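Local structure of dicer Related Helicase (Caenorhabditis elegans, 6M6Q) at residues Ile6-Tyr11 with Glu147-Ser152; Ala27-Leu32 with Lys132-Ala137. The protein probably couples ATP hydrolysis to RNA binding as an RLR-family helicase of RNA interference, represented here by its all-helical N-terminal domain. All coordinates share one frame; numbering follows the deposited sequence.

Contact 1 (Ile6-Tyr11 with Glu147-Ser152)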
# COMPACT_ATOMS: atom_id res chain seq x y z
N ILE B 6 24.77 1.68 27.72
CA ILE B 6 23.47 1.69 28.46
C ILE B 6 22.45 0.85 27.68
O ILE B 6 22.24 1.12 26.49
CB ILE B 6 22.99 3.13 28.67
CG1 ILE B 6 23.98 3.93 29.53
CG2 ILE B 6 21.58 3.14 29.26
CD1 ILE B 6 23.90 5.43 29.33
N ARG B 7 21.88 -0.17 28.32
CA ARG B 7 20.85 -1.06 27.73
C ARG B 7 19.51 -0.31 27.70
O ARG B 7 19.28 0.52 28.60
CB ARG B 7 20.76 -2.36 28.52
CG ARG B 7 21.88 -3.35 28.21
CD ARG B 7 22.17 -4.33 29.35
NE ARG B 7 20.98 -4.85 30.03
CZ ARG B 7 20.71 -4.69 31.33
NH1 ARG B 7 21.54 -4.01 32.11
NH2 ARG B 7 19.60 -5.20 31.85
N LEU B 8 18.68 -0.58 26.69
CA LEU B 8 17.34 0.06 26.53
C LEU B 8 16.51 -0.18 27.80
O LEU B 8 15.99 0.81 28.34
CB LEU B 8 16.64 -0.52 25.30
CG LEU B 8 15.48 0.31 24.74
CD1 LEU B 8 15.38 0.15 23.24
CD2 LEU B 8 14.14 -0.07 25.37
N GLU B 9 16.43 -1.43 28.27
CA GLU B 9 15.52 -1.84 29.38
C GLU B 9 15.88 -1.06 30.66
O GLU B 9 14.98 -0.90 31.50
CB GLU B 9 15.55 -3.35 29.59
CG GLU B 9 16.93 -3.93 29.80
CD GLU B 9 17.03 -5.41 29.47
OE1 GLU B 9 16.31 -6.21 30.12
OE2 GLU B 9 17.81 -5.76 28.56
N ASP B 10 17.12 -0.54 30.75
CA ASP B 10 17.64 0.24 31.93
C ASP B 10 17.11 1.69 31.88
O ASP B 10 16.77 2.22 32.95
CB ASP B 10 19.17 0.23 31.98
CG ASP B 10 19.80 -1.15 32.12
OD1 ASP B 10 20.98 -1.30 31.72
OD2 ASP B 10 19.11 -2.06 32.64
N TYR B 11 17.08 2.31 30.69
CA TYR B 11 16.78 3.75 30.47
C TYR B 11 15.41 4.11 31.06
O TYR B 11 14.55 3.23 31.14
CB TYR B 11 16.83 4.06 28.96
CG TYR B 11 16.93 5.52 28.60
CD1 TYR B 11 18.16 6.16 28.53
CD2 TYR B 11 15.80 6.26 28.27
CE1 TYR B 11 18.27 7.50 28.17
CE2 TYR B 11 15.89 7.60 27.91
CZ TYR B 11 17.13 8.22 27.85
OH TYR B 11 17.22 9.53 27.50
N GLU B 147 18.58 11.25 21.53
CA GLU B 147 17.67 12.40 21.28
C GLU B 147 16.65 12.01 20.21
O GLU B 147 15.48 12.31 20.39
CB GLU B 147 18.46 13.64 20.82
CG GLU B 147 17.67 14.94 20.91
CD GLU B 147 16.68 15.22 19.79
OE1 GLU B 147 15.79 16.05 20.00
OE2 GLU B 147 16.83 14.64 18.71
N LEU B 148 17.11 11.38 19.13
CA LEU B 148 16.26 10.93 18.01
C LEU B 148 15.32 9.84 18.51
O LEU B 148 14.11 9.94 18.24
CB LEU B 148 17.16 10.45 16.85
CG LEU B 148 16.48 10.19 15.50
CD1 LEU B 148 15.66 11.39 15.02
CD2 LEU B 148 17.52 9.81 14.46
N TYR B 149 15.83 8.90 19.32
CA TYR B 149 15.00 7.88 20.03
C TYR B 149 13.88 8.59 20.76
O TYR B 149 12.71 8.30 20.49
CB TYR B 149 15.83 7.02 20.99
CG TYR B 149 15.04 6.16 21.95
CD1 TYR B 149 14.87 6.55 23.27
CD2 TYR B 149 14.52 4.94 21.56
CE1 TYR B 149 14.17 5.77 24.17
CE2 TYR B 149 13.81 4.14 22.45
CZ TYR B 149 13.65 4.55 23.77
OH TYR B 149 12.98 3.78 24.66
N GLY B 150 14.24 9.59 21.57
CA GLY B 150 13.29 10.39 22.35
C GLY B 150 12.25 11.05 21.47
O GLY B 150 11.04 10.97 21.80
N TYR B 151 12.70 11.67 20.39
CA TYR B 151 11.88 12.46 19.45
C TYR B 151 10.82 11.55 18.80
O TYR B 151 9.65 12.01 18.60
CB TYR B 151 12.79 13.15 18.43
CG TYR B 151 12.10 14.21 17.60
CD1 TYR B 151 12.01 15.52 18.05
CD2 TYR B 151 11.54 13.91 16.38
CE1 TYR B 151 11.36 16.50 17.30
CE2 TYR B 151 10.89 14.87 15.62
CZ TYR B 151 10.80 16.17 16.08
OH TYR B 151 10.15 17.12 15.35
N SER B 152 11.19 10.29 18.55
CA SER B 152 10.32 9.25 17.93
C SER B 152 9.26 8.77 18.93
O SER B 152 8.26 8.15 18.49
CB SER B 152 11.14 8.10 17.38
OG SER B 152 11.49 7.18 18.40
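Leu8 and Tyr11 rest against Tyr149 in a small, apolar, partly buried contact that ties the loop near the start of the chain to helix 146-152. It illustrates how an irregular chain end can be seated on a helical domain by side chains alone: the two backbones stay well apart, with the CA of Leu8 10.4 Å from the CA of Tyr149, and the segments bury 118 Å² between them. Tyr149 bridges the distance. With CG anti to the backbone N (chi1 168°), its ring reaches from the helix toward the loop, where Leu8 meets it at CE2 and OH and Tyr11 at CE1. Leu8 CD1 lies 4.4 Å from Tyr149 CE2, while Leu8 CD2 comes to 4.1 Å from Tyr149 OH, a methyl-to-oxygen van der Waals touch. At the CE1 corner of the ring, Tyr11 CD2 is 4.4 Å from Tyr149 CE1, an oblique approach. A turn of helical shape explains why Leu8 and Tyr11 can serve the same ring, since Tyr11 N bonds Leu8 O at 3.0 Å. The charged residues of this turn face elsewhere: Arg7 NH1 sits 2.8 Å from Asp10 OD1, a salt bridge resting on charge because the oxygen lies well out of the guanidinium plane, and Glu9 joins the network at longer range. Within the helix, Ser152 OG donates to Tyr149 O at 2.7 Å, tilted 15° from the carbonyl plane. Around this pairing, helix 131-144 supplies the adjoining wall: Phe142 meets both Tyr11 and Tyr149 edge-to-face, Glu139 touches Leu8 and Asp138 touches Tyr149. Farther along, Ser152 packs on Phe25 and Phe29; helix 146-152 thus has the loop packed on Tyr149 and helix 25-29 on Ser152.

Contact 2 (Ala27-Leu32 with Lys132-Ala137)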
# COMPACT_ATOMS: atom_id res chain seq x y z
N ALA B 27 3.51 3.71 13.23
CA ALA B 27 3.33 4.59 12.05
C ALA B 27 4.18 5.85 12.21
O ALA B 27 4.75 6.32 11.21
CB ALA B 27 1.88 4.95 11.87
N TYR B 28 4.20 6.42 13.40
CA TYR B 28 4.97 7.64 13.69
C TYR B 28 6.46 7.32 13.53
O TYR B 28 7.15 8.05 12.80
CB TYR B 28 4.60 8.21 15.06
CG TYR B 28 5.22 9.57 15.30
CD1 TYR B 28 6.39 9.71 16.03
CD2 TYR B 28 4.71 10.69 14.67
CE1 TYR B 28 7.01 10.94 16.17
CE2 TYR B 28 5.31 11.93 14.82
CZ TYR B 28 6.46 12.05 15.57
OH TYR B 28 7.03 13.28 15.74
N PHE B 29 6.92 6.21 14.10
CA PHE B 29 8.34 5.76 13.99
C PHE B 29 8.72 5.59 12.51
O PHE B 29 9.86 5.92 12.17
CB PHE B 29 8.56 4.45 14.75
CG PHE B 29 9.98 3.95 14.69
CD1 PHE B 29 10.93 4.40 15.58
CD2 PHE B 29 10.37 3.04 13.72
CE1 PHE B 29 12.24 3.95 15.50
CE2 PHE B 29 11.68 2.59 13.65
CZ PHE B 29 12.61 3.04 14.55
N ARG B 30 7.79 5.11 11.67
CA ARG B 30 8.03 4.80 10.23
C ARG B 30 8.13 6.08 9.39
O ARG B 30 8.51 5.96 8.24
CB ARG B 30 6.93 3.88 9.68
CG ARG B 30 7.07 2.45 10.17
CD ARG B 30 6.22 1.47 9.41
NE ARG B 30 4.79 1.71 9.55
CZ ARG B 30 3.97 1.04 10.38
NH1 ARG B 30 4.46 0.11 11.20
NH2 ARG B 30 2.68 1.30 10.39
N LEU B 31 7.92 7.27 9.98
CA LEU B 31 8.26 8.57 9.32
C LEU B 31 9.79 8.77 9.35
O LEU B 31 10.29 9.59 8.53
CB LEU B 31 7.50 9.73 9.99
CG LEU B 31 5.97 9.67 9.89
CD1 LEU B 31 5.30 10.57 10.91
CD2 LEU B 31 5.50 10.04 8.50
N LEU B 32 10.51 7.97 10.15
CA LEU B 32 12.01 7.93 10.21
C LEU B 32 12.57 6.72 9.46
O LEU B 32 13.76 6.41 9.66
CB LEU B 32 12.48 7.86 11.68
CG LEU B 32 12.36 9.13 12.50
CD1 LEU B 32 12.49 8.81 13.98
CD2 LEU B 32 13.42 10.14 12.09
N LYS B 132 8.27 -7.80 16.48
CA LYS B 132 9.63 -8.28 16.84
C LYS B 132 10.67 -7.42 16.13
O LYS B 132 11.70 -7.10 16.74
CB LYS B 132 9.80 -9.77 16.48
CG LYS B 132 8.69 -10.70 16.98
CD LYS B 132 8.80 -12.14 16.50
CE LYS B 132 8.52 -12.32 15.01
NZ LYS B 132 7.07 -12.24 14.70
N GLY B 133 10.38 -7.07 14.87
CA GLY B 133 11.25 -6.25 14.01
C GLY B 133 11.29 -4.79 14.42
O GLY B 133 12.35 -4.19 14.29
N LEU B 134 10.18 -4.24 14.89
CA LEU B 134 10.13 -2.85 15.41
C LEU B 134 10.92 -2.76 16.72
O LEU B 134 11.57 -1.74 16.93
CB LEU B 134 8.68 -2.44 15.62
CG LEU B 134 8.14 -1.51 14.55
CD1 LEU B 134 6.63 -1.53 14.56
CD2 LEU B 134 8.66 -0.10 14.74
N ARG B 135 10.86 -3.79 17.54
CA ARG B 135 11.65 -3.89 18.79
C ARG B 135 13.12 -3.71 18.44
O ARG B 135 13.78 -2.89 19.09
CB ARG B 135 11.39 -5.23 19.50
CG ARG B 135 10.02 -5.34 20.15
CD ARG B 135 9.99 -4.65 21.49
NE ARG B 135 8.66 -4.59 22.05
CZ ARG B 135 8.32 -3.83 23.08
NH1 ARG B 135 7.08 -3.85 23.54
NH2 ARG B 135 9.23 -3.06 23.67
N ILE B 136 13.60 -4.44 17.43
CA ILE B 136 15.03 -4.41 17.03
C ILE B 136 15.34 -3.01 16.51
O ILE B 136 16.41 -2.46 16.90
CB ILE B 136 15.36 -5.51 16.01
CG1 ILE B 136 14.96 -6.89 16.53
CG2 ILE B 136 16.83 -5.45 15.64
CD1 ILE B 136 15.12 -8.00 15.53
N ALA B 137 14.43 -2.45 15.70
CA ALA B 137 14.60 -1.12 15.07
C ALA B 137 14.63 -0.04 16.16
O ALA B 137 15.42 0.90 16.02
CB ALA B 137 13.51 -0.88 14.07
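Phe29 reaches across to Leu134 and Ala137, joining helix 25-29 to helix 131-144 in a buried, apolar contact. Its CB already heads for the neighbouring helix, and a chi1 of -180° sets CG opposite the backbone N and carries the ring on in that direction. The atoms CD2, CE2 and CZ make the contacts in turn. CD2 lies 3.7 Å from Leu134 CD2, and the two side chains run alongside one another, pointing opposite ways. Next along, CE2 meets Ala137 CB at 3.9 Å, the small methyl letting the ring come close to the helix. At the tip, CZ lies 3.8 Å from Ala137 O, a plain packing touch. Leu134 also sends CD1 toward Arg30, whose NH1 is 4.3 Å away; the arginine's charge is paired with Asp188, through NE, and NH1 hydrogen-bonds to Leu128 O. An alanine in place of Phe29 would probably leave Leu134 CD2 and the methyl of Ala137 without their mate and open a gap between the two helices. With 171 Å² buried and no polar bond between the segments, the joint probably rests on van der Waals packing and the burial of apolar surface, and the arginine at its border finds its polar partners beyond it.

Both contacts are apolar and pivot on one aromatic ring, yet they differ in depth. All four touching residues of contact 2 are buried, and its centre lies about 12 Å from the centre of the chain; it joins helix to helix. The centre of contact 1 lies about 21 Å out; it sets a loop on a helix and carries a salt-bridge network on its exposed turn, whereas the arginine of contact 2 is buried and paired. Helix 131-144 forms one half of contact 2 and borders contact 1. The two also touch directly, Ser152 CB lying 3.7 Å from Leu32 CD1, so helix 146-152 connects the peripheral contact with the buried one.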